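Putative gdp-fucose protein o-fucosyltransferase 1 (Caenorhabditis elegans, PDB 3ZY2) is a putative protein O-fucosyltransferase of the GT-B clan that binds guanosine-5'-diphosphate. Local coordinates at residues L209-D221 / I278-M292. Sequence-based numbering, arbitrary orientation.
With GDP (guanosine-5'-diphosphate), chain C.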
ATOM      1  N   LEU A 209       4.528  14.753  43.377  1.00 14.19           N
ATOM      2  CA  LEU A 209       4.887  15.881  42.513  1.00 13.30           C
ATOM      3  C   LEU A 209       4.335  17.197  43.054  1.00 13.28           C
ATOM      4  O   LEU A 209       3.187  17.574  42.757  1.00 14.88           O
ATOM      5  CB  LEU A 209       4.398  15.626  41.075  1.00 13.68           C
ATOM      6  CG  LEU A 209       5.022  14.412  40.362  1.00 12.82           C
ATOM      7  CD1 LEU A 209       4.287  14.140  39.041  1.00 14.35           C
ATOM      8  CD2 LEU A 209       6.521  14.634  40.127  1.00 14.64           C
ATOM      9  N   ALA A 210       5.159  17.904  43.823  1.00 12.28           N
ATOM     10  CA  ALA A 210       4.784  19.241  44.301  1.00 12.09           C
ATOM     11  C   ALA A 210       4.594  20.139  43.079  1.00 11.82           C
ATOM     12  O   ALA A 210       5.334  20.074  42.075  1.00 12.54           O
ATOM     13  CB  ALA A 210       5.840  19.801  45.251  1.00 12.05           C
ATOM     14  N   LYS A 211       3.551  20.965  43.155  1.00 13.16           N
ATOM     15  CA  LYS A 211       3.195  21.846  42.036  1.00 12.63           C
ATOM     16  C   LYS A 211       3.754  23.254  42.227  1.00 12.99           C
ATOM     17  O   LYS A 211       3.942  23.716  43.351  1.00 14.57           O
ATOM     18  CB  LYS A 211       1.683  21.886  41.885  1.00 13.66           C
ATOM     19  CG  LYS A 211       1.129  20.544  41.292  1.00 15.90           C
ATOM     20  CD  LYS A 211      -0.399  20.456  41.304  1.00 23.30           C
ATOM     21  CE  LYS A 211      -1.060  21.385  40.265  1.00 26.40           C
ATOM     22  NZ  LYS A 211      -0.673  21.034  38.865  1.00 27.38           N
ATOM     23  N   PRO A 212       4.040  23.939  41.107  1.00 12.15           N
ATOM     24  CA  PRO A 212       3.859  23.465  39.721  1.00 12.00           C
ATOM     25  C   PRO A 212       4.966  22.504  39.318  1.00 11.29           C
ATOM     26  O   PRO A 212       6.089  22.599  39.824  1.00 12.79           O
ATOM     27  CB  PRO A 212       3.957  24.752  38.897  1.00 13.10           C
ATOM     28  CG  PRO A 212       4.723  25.725  39.735  1.00 13.69           C
ATOM     29  CD  PRO A 212       4.572  25.323  41.189  1.00 13.01           C
ATOM     30  N   PHE A 213       4.637  21.535  38.471  1.00 10.41           N
ATOM     31  CA  PHE A 213       5.652  20.552  38.039  1.00 10.73           C
ATOM     32  C   PHE A 213       5.866  20.563  36.548  1.00 10.67           C
ATOM     33  O   PHE A 213       4.939  20.843  35.762  1.00 10.93           O
ATOM     34  CB  PHE A 213       5.406  19.109  38.579  1.00 10.65           C
ATOM     35  CG  PHE A 213       4.305  18.325  37.884  1.00 10.51           C
ATOM     36  CD1 PHE A 213       2.981  18.431  38.308  1.00  9.67           C
ATOM     37  CD2 PHE A 213       4.615  17.398  36.885  1.00 10.22           C
ATOM     38  CE1 PHE A 213       1.975  17.657  37.708  1.00 10.52           C
ATOM     39  CE2 PHE A 213       3.609  16.617  36.268  1.00  9.45           C
ATOM     40  CZ  PHE A 213       2.287  16.743  36.682  1.00 10.83           C
ATOM     41  N   VAL A 214       7.116  20.311  36.177  1.00 10.94           N
ATOM     42  CA  VAL A 214       7.504  20.132  34.777  1.00 10.60           C
ATOM     43  C   VAL A 214       7.508  18.639  34.506  1.00 10.11           C
ATOM     44  O   VAL A 214       8.118  17.893  35.257  1.00 11.51           O
ATOM     45  CB  VAL A 214       8.939  20.664  34.488  1.00 11.23           C
ATOM     46  CG1 VAL A 214       9.301  20.480  33.013  1.00 13.17           C
ATOM     47  CG2 VAL A 214       9.063  22.153  34.804  1.00 13.12           C
ATOM     48  N   ALA A 215       6.813  18.203  33.459  1.00 10.12           N
ATOM     49  CA  ALA A 215       6.903  16.807  32.983  1.00  9.93           C
ATOM     50  C   ALA A 215       7.697  16.775  31.705  1.00 10.60           C
ATOM     51  O   ALA A 215       7.480  17.636  30.825  1.00 11.59           O
ATOM     52  CB  ALA A 215       5.496  16.223  32.738  1.00 11.11           C
ATOM     53  N   VAL A 216       8.580  15.790  31.594  1.00 10.96           N
ATOM     54  CA  VAL A 216       9.437  15.658  30.396  1.00 11.38           C
ATOM     55  C   VAL A 216       9.336  14.251  29.836  1.00 11.75           C
ATOM     56  O   VAL A 216       9.234  13.289  30.590  1.00 11.75           O
ATOM     57  CB  VAL A 216      10.926  16.027  30.667  1.00 13.14           C
ATOM     58  CG1 VAL A 216      11.022  17.413  31.274  1.00 14.40           C
ATOM     59  CG2 VAL A 216      11.593  14.981  31.556  1.00 15.52           C
ATOM     60  N   HIS A 217       9.365  14.166  28.513  1.00 11.68           N
ATOM     61  CA  HIS A 217       9.445  12.897  27.800  1.00 12.21           C
ATOM     62  C   HIS A 217      10.836  12.704  27.226  1.00 12.52           C
ATOM     63  O   HIS A 217      11.287  13.497  26.406  1.00 12.95           O
ATOM     64  CB  HIS A 217       8.407  12.836  26.669  1.00 12.76           C
ATOM     65  CG  HIS A 217       8.417  11.529  25.941  1.00 12.28           C
ATOM     66  ND1 HIS A 217       8.281  11.421  24.571  1.00 12.76           N
ATOM     67  CD2 HIS A 217       8.576  10.262  26.411  1.00 10.81           C
ATOM     68  CE1 HIS A 217       8.346  10.142  24.233  1.00 11.69           C
ATOM     69  NE2 HIS A 217       8.532   9.418  25.328  1.00 13.26           N
ATOM     70  N   LEU A 218      11.533  11.674  27.722  1.00 12.98           N
ATOM     71  CA  LEU A 218      12.878  11.347  27.261  1.00 14.10           C
ATOM     72  C   LEU A 218      12.799  10.087  26.414  1.00 14.78           C
ATOM     73  O   LEU A 218      12.709   8.976  26.934  1.00 15.98           O
ATOM     74  CB  LEU A 218      13.833  11.150  28.448  1.00 13.71           C
ATOM     75  CG  LEU A 218      13.907  12.322  29.443  1.00 14.98           C
ATOM     76  CD1 LEU A 218      14.971  12.052  30.523  1.00 14.84           C
ATOM     77  CD2 LEU A 218      14.173  13.699  28.746  1.00 15.58           C
ATOM     78  N   ARG A 219      12.796  10.284  25.100  1.00 15.70           N
ATOM     79  CA  ARG A 219      12.772   9.182  24.154  1.00 17.23           C
ATOM     80  C   ARG A 219      14.234   8.908  23.822  1.00 18.75           C
ATOM     81  O   ARG A 219      14.906   9.728  23.177  1.00 19.67           O
ATOM     82  CB  ARG A 219      11.989   9.612  22.900  1.00 16.48           C
ATOM     83  CG  ARG A 219      11.764   8.490  21.884  1.00 15.88           C
ATOM     84  CD  ARG A 219      10.739   7.457  22.309  1.00 16.34           C
ATOM     85  NE  ARG A 219      10.308   6.703  21.131  1.00 16.28           N
ATOM     86  CZ  ARG A 219      10.886   5.596  20.689  1.00 18.02           C
ATOM     87  NH1 ARG A 219      11.912   5.067  21.342  1.00 20.08           N
ATOM     88  NH2 ARG A 219      10.429   4.996  19.605  1.00 20.18           N
ATOM     89  N   ASN A 220      14.748   7.776  24.289  1.00 20.73           N
ATOM     90  CA  ASN A 220      16.187   7.544  24.187  1.00 22.29           C
ATOM     91  C   ASN A 220      16.674   6.104  24.065  1.00 24.27           C
ATOM     92  O   ASN A 220      17.859   5.856  24.275  1.00 25.20           O
ATOM     93  CB  ASN A 220      16.959   8.269  25.314  1.00 22.93           C
ATOM     94  CG  ASN A 220      16.465   7.909  26.703  1.00 23.59           C
ATOM     95  OD1 ASN A 220      15.955   6.813  26.950  1.00 24.07           O
ATOM     96  ND2 ASN A 220      16.612   8.850  27.622  1.00 20.99           N
ATOM     97  N   ASP A 221      15.799   5.170  23.691  1.00 24.51           N
ATOM     98  CA  ASP A 221      16.284   3.798  23.442  1.00 26.36           C
ATOM     99  C   ASP A 221      17.199   3.731  22.212  1.00 27.38           C
ATOM    100  O   ASP A 221      17.280   4.686  21.441  1.00 26.83           O
ATOM    101  CB  ASP A 221      15.142   2.772  23.413  1.00 26.30           C
ATOM    102  CG  ASP A 221      14.318   2.809  22.132  1.00 27.88           C
ATOM    103  OD1 ASP A 221      14.664   3.518  21.157  1.00 32.36           O
ATOM    104  OD2 ASP A 221      13.300   2.093  22.097  1.00 33.91           O
ATOM    105  N   ILE A 278       9.312  28.494  35.510  1.00 18.78           N
ATOM    106  CA  ILE A 278       7.982  28.411  36.134  1.00 17.57           C
ATOM    107  C   ILE A 278       8.021  28.279  37.667  1.00 16.26           C
ATOM    108  O   ILE A 278       6.971  28.137  38.309  1.00 16.21           O
ATOM    109  CB  ILE A 278       7.096  27.268  35.542  1.00 16.76           C
ATOM    110  CG1 ILE A 278       7.604  25.878  35.973  1.00 15.28           C
ATOM    111  CG2 ILE A 278       7.045  27.350  34.001  1.00 19.34           C
ATOM    112  CD1 ILE A 278       6.563  24.782  35.664  1.00 15.24           C
ATOM    113  N   GLY A 279       9.214  28.325  38.258  1.00 16.45           N
ATOM    114  CA  GLY A 279       9.353  28.107  39.698  1.00 15.78           C
ATOM    115  C   GLY A 279       8.868  26.713  40.091  1.00 14.72           C
ATOM    116  O   GLY A 279       8.080  26.558  41.028  1.00 15.49           O
ATOM    117  N   ALA A 280       9.285  25.710  39.320  1.00 14.41           N
ATOM    118  CA  ALA A 280       8.801  24.345  39.522  1.00 13.78           C
ATOM    119  C   ALA A 280       9.215  23.791  40.881  1.00 14.08           C
ATOM    120  O   ALA A 280      10.331  24.078  41.364  1.00 14.08           O
ATOM    121  CB  ALA A 280       9.304  23.447  38.422  1.00 13.82           C
ATOM    122  N   LYS A 281       8.319  23.008  41.482  1.00 13.29           N
ATOM    123  CA  LYS A 281       8.623  22.362  42.763  1.00 13.60           C
ATOM    124  C   LYS A 281       8.910  20.875  42.653  1.00 13.60           C
ATOM    125  O   LYS A 281       9.245  20.236  43.656  1.00 14.46           O
ATOM    126  CB  LYS A 281       7.537  22.651  43.802  1.00 14.20           C
ATOM    127  CG  LYS A 281       7.410  24.145  44.135  1.00 17.62           C
ATOM    128  CD  LYS A 281       8.693  24.692  44.766  1.00 24.08           C
ATOM    129  CE  LYS A 281       8.641  26.209  44.988  1.00 29.64           C
ATOM    130  NZ  LYS A 281       8.982  26.969  43.741  1.00 31.09           N
ATOM    131  N   SER A 282       8.830  20.353  41.435  1.00 12.57           N
ATOM    132  CA  SER A 282       9.200  18.986  41.137  1.00 12.47           C
ATOM    133  C   SER A 282       9.248  18.786  39.629  1.00 11.87           C
ATOM    134  O   SER A 282       8.751  19.628  38.852  1.00 12.15           O
ATOM    135  CB  SER A 282       8.193  18.003  41.764  1.00 12.27           C
ATOM    136  OG  SER A 282       6.935  18.062  41.111  1.00 12.05           O
ATOM    137  N   VAL A 283       9.845  17.657  39.233  1.00 12.15           N
ATOM    138  CA  VAL A 283       9.928  17.241  37.837  1.00 11.87           C
ATOM    139  C   VAL A 283       9.453  15.791  37.726  1.00 11.41           C
ATOM    140  O   VAL A 283       9.754  14.954  38.588  1.00 12.73           O
ATOM    141  CB  VAL A 283      11.385  17.395  37.279  1.00 12.63           C
ATOM    142  CG1 VAL A 283      11.518  16.719  35.899  1.00 13.51           C
ATOM    143  CG2 VAL A 283      11.774  18.878  37.223  1.00 13.44           C
ATOM    144  N   PHE A 284       8.664  15.530  36.693  1.00 11.14           N
ATOM    145  CA  PHE A 284       8.265  14.175  36.347  1.00 10.57           C
ATOM    146  C   PHE A 284       8.967  13.763  35.068  1.00 10.64           C
ATOM    147  O   PHE A 284       8.994  14.520  34.091  1.00 11.09           O
ATOM    148  CB  PHE A 284       6.753  14.097  36.141  1.00 10.04           C
ATOM    149  CG  PHE A 284       6.291  12.752  35.661  1.00 10.06           C
ATOM    150  CD1 PHE A 284       6.304  11.635  36.522  1.00 13.00           C
ATOM    151  CD2 PHE A 284       5.864  12.589  34.346  1.00  9.99           C
ATOM    152  CE1 PHE A 284       5.855  10.387  36.093  1.00 12.67           C
ATOM    153  CE2 PHE A 284       5.414  11.331  33.901  1.00 12.25           C
ATOM    154  CZ  PHE A 284       5.437  10.225  34.787  1.00 12.55           C
ATOM    155  N   VAL A 285       9.491  12.541  35.055  1.00 11.12           N
ATOM    156  CA  VAL A 285      10.137  12.012  33.850  1.00 12.59           C
ATOM    157  C   VAL A 285       9.444  10.735  33.374  1.00 12.01           C
ATOM    158  O   VAL A 285       9.318   9.753  34.138  1.00 13.09           O
ATOM    159  CB  VAL A 285      11.615  11.640  34.119  1.00 13.34           C
ATOM    160  CG1 VAL A 285      12.275  11.061  32.843  1.00 13.39           C
ATOM    161  CG2 VAL A 285      12.418  12.830  34.664  1.00 14.36           C
ATOM    162  N   ALA A 286       9.038  10.754  32.106  1.00 12.12           N
ATOM    163  CA  ALA A 286       8.569   9.546  31.403  1.00 12.23           C
ATOM    164  C   ALA A 286       9.648   9.194  30.388  1.00 13.24           C
ATOM    165  O   ALA A 286      10.126  10.051  29.667  1.00 13.59           O
ATOM    166  CB  ALA A 286       7.238   9.813  30.680  1.00 13.43           C
ATOM    167  N   SER A 287      10.064   7.929  30.370  1.00 13.66           N
ATOM    168  CA  SER A 287      11.075   7.485  29.418  1.00 14.60           C
ATOM    169  C   SER A 287      10.813   6.045  28.989  1.00 15.50           C
ATOM    170  O   SER A 287      10.244   5.257  29.745  1.00 16.52           O
ATOM    171  CB  SER A 287      12.485   7.619  30.015  1.00 15.45           C
ATOM    172  OG  SER A 287      13.462   7.294  29.015  1.00 16.93           O
ATOM    173  N   ASP A 288      11.220   5.759  27.759  1.00 16.86           N
ATOM    174  CA  ASP A 288      11.261   4.407  27.224  1.00 18.43           C
ATOM    175  C   ASP A 288      12.486   3.623  27.669  1.00 19.73           C
ATOM    176  O   ASP A 288      12.534   2.395  27.496  1.00 20.49           O
ATOM    177  CB  ASP A 288      11.198   4.436  25.699  1.00 18.81           C
ATOM    178  CG  ASP A 288      12.353   5.190  25.063  1.00 19.54           C
ATOM    179  OD1 ASP A 288      13.004   6.041  25.702  1.00 21.00           O
ATOM    180  OD2 ASP A 288      12.634   4.905  23.881  1.00 25.00           O
ATOM    181  N   LYS A 289      13.475   4.315  28.235  1.00 19.58           N
ATOM    182  CA  LYS A 289      14.730   3.652  28.614  1.00 21.04           C
ATOM    183  C   LYS A 289      15.421   4.330  29.795  1.00 21.21           C
ATOM    184  O   LYS A 289      15.312   3.859  30.932  1.00 23.67           O
ATOM    185  CB  LYS A 289      15.668   3.559  27.406  1.00 21.76           C
ATOM    186  CG  LYS A 289      16.867   2.628  27.662  1.00 23.99           C
ATOM    187  CD  LYS A 289      17.912   2.686  26.572  1.00 30.99           C
ATOM    188  CE  LYS A 289      19.217   2.050  27.064  1.00 33.72           C
ATOM    189  NZ  LYS A 289      19.880   2.849  28.145  1.00 37.47           N
ATOM    190  N   ASP A 290      16.114   5.438  29.537  1.00 20.41           N
ATOM    191  CA  ASP A 290      16.947   6.081  30.560  1.00 19.86           C
ATOM    192  C   ASP A 290      16.228   7.317  31.115  1.00 19.06           C
ATOM    193  O   ASP A 290      16.173   8.371  30.451  1.00 18.93           O
ATOM    194  CB  ASP A 290      18.286   6.496  29.937  1.00 20.84           C
ATOM    195  CG  ASP A 290      19.236   7.156  30.925  1.00 22.79           C
ATOM    196  OD1 ASP A 290      18.946   7.207  32.145  1.00 22.96           O
ATOM    197  OD2 ASP A 290      20.316   7.612  30.464  1.00 25.30           O
ATOM    198  N   HIS A 291      15.661   7.178  32.316  1.00 17.28           N
ATOM    199  CA  HIS A 291      14.967   8.304  32.986  1.00 16.88           C
ATOM    200  C   HIS A 291      15.910   9.382  33.527  1.00 17.13           C
ATOM    201  O   HIS A 291      15.462  10.463  33.915  1.00 16.91           O
ATOM    202  CB  HIS A 291      14.060   7.820  34.128  1.00 16.27           C
ATOM    203  CG  HIS A 291      12.995   6.859  33.691  1.00 15.09           C
ATOM    204  ND1 HIS A 291      11.661   7.196  33.604  1.00 16.11           N
ATOM    205  CD2 HIS A 291      13.081   5.561  33.317  1.00 16.04           C
ATOM    206  CE1 HIS A 291      10.975   6.144  33.182  1.00 13.19           C
ATOM    207  NE2 HIS A 291      11.814   5.144  32.998  1.00 19.24           N
ATOM    208  N   MET A 292      17.203   9.092  33.582  1.00 18.84           N
ATOM    209  CA  MET A 292      18.195  10.073  33.995  1.00 19.89           C
ATOM    210  C   MET A 292      17.906  10.689  35.368  1.00 20.44           C
ATOM    211  O   MET A 292      18.266  11.833  35.596  1.00 20.87           O
ATOM    212  CB  MET A 292      18.310  11.196  32.952  1.00 20.34           C
ATOM    213  CG  MET A 292      18.912  10.766  31.616  1.00 21.00           C
ATOM    214  SD  MET A 292      18.902  12.128  30.430  1.00 22.20           S
ATOM    215  CE  MET A 292      20.078  13.239  31.218  1.00 23.90           C
TER
HETATM  216  PB  GDP C1381       7.387   7.038  18.725  0.50 29.74           P
HETATM  217  O1B GDP C1381       7.867   7.637  19.996  0.50 17.02           O
HETATM  218  O2B GDP C1381       6.569   7.701  17.571  0.50 22.43           O
HETATM  219  O3B GDP C1381       7.908   5.502  18.436  0.50 23.19           O
HETATM  220  O3A GDP C1381       6.095   6.485  19.716  0.50 15.80           O
HETATM  221  PA  GDP C1381       5.209   5.028  19.508  0.50 25.82           P
HETATM  222  O1A GDP C1381       4.360   5.447  20.972  0.50 17.65           O
HETATM  223  O2A GDP C1381       4.600   4.706  18.372  0.50 10.46           O
HETATM  224  O5' GDP C1381       6.725   4.109  19.782  0.50 24.32           O
HETATM  225  C5' GDP C1381       6.816   4.452  21.024  0.50 20.91           C
HETATM  226  C4' GDP C1381       7.040   3.630  22.066  0.50 28.72           C
HETATM  227  O4' GDP C1381       8.080   3.247  22.871  0.50 28.48           O
HETATM  228  C3' GDP C1381       5.935   3.898  22.864  0.50 23.44           C
HETATM  229  O3' GDP C1381       4.355   3.180  22.807  0.50 21.22           O
HETATM  230  C2' GDP C1381       6.122   2.820  24.766  0.50 50.32           C
HETATM  231  O2' GDP C1381       5.783   1.558  24.397  0.50 20.56           O
HETATM  232  C1' GDP C1381       7.588   3.170  24.572  0.50 29.92           C
HETATM  233  N9  GDP C1381       7.736   4.350  25.057  0.50 25.66           N
HETATM  234  C8  GDP C1381       8.221   5.865  24.162  0.50 26.93           C
HETATM  235  N7  GDP C1381       8.122   6.457  25.309  0.50 30.98           N
HETATM  236  C5  GDP C1381       7.810   6.052  26.476  0.50 21.33           C
HETATM  237  C6  GDP C1381       7.561   6.410  28.159  0.50 26.25           C
HETATM  238  O6  GDP C1381       7.763   7.526  28.291  0.50 22.12           O
HETATM  239  N1  GDP C1381       7.281   5.473  28.610  0.50 22.09           N
HETATM  240  C2  GDP C1381       7.059   4.258  28.473  0.50 23.77           C
HETATM  241  N2  GDP C1381       6.791   3.514  29.080  0.50 19.79           N
HETATM  242  N3  GDP C1381       7.159   3.471  27.110  0.50 25.23           N
HETATM  243  C4  GDP C1381       7.552   4.508  26.186  0.50 22.66           C
HETATM  244  O   HOH W   1      19.417   5.665  26.576  1.00 36.35           O
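The guanidinium of Arg-219 meets Asp-288 at its edge, NH1 lying 2.6 Å from OD2 in a salt bridge with the planes 80° apart, while O4' of GDP sits over one face. NE and NH2 hydrogen-bond O1B and O3B of the GDP beta phosphate. The His-217 ring has Ala-286 O and the GDP at its edge; CG anti to the backbone N (chi1 -178°) directs NE2 to N7 of the base (3.0 Å), and ND1 is hydrogen-bonded to Ser-337 OG. Ala-215 CB touches the edge of the Phe-284 ring, whereas Leu-209 CD1 lies above one face of the Phe-213 ring, near its rim.

Strands 213-218 and 282-287 are parallel neighbours in the five-stranded sheet of a Rossmann-like half of the GT-B fold, hydrogen-bonded in alternation from Val-214 N with Ser-282 O to Leu-218 N with Ala-286 O, the GDP lying at their C-terminal ends. On the face covered by helix 264-278, Leu-218 CD1 packs against Val-285 CG1 at 3.7 Å.

Asp-288 OD1 takes Asn-220 N (2.8 Å) on its syn lone pair, and OD2 receives Arg-219 NH1 and Asp-221 N from opposite faces of its plane. The Asn-220 amide pairs with the Asp-290 backbone, OD1 accepting from N and ND2 donating to O. Asp-288 thus links both strand ends and is well placed to orient this phosphate-binding arginine, which also bridges Asp-221, whose OD1 caps Trp-224 N, and so probably offsets both carboxylates.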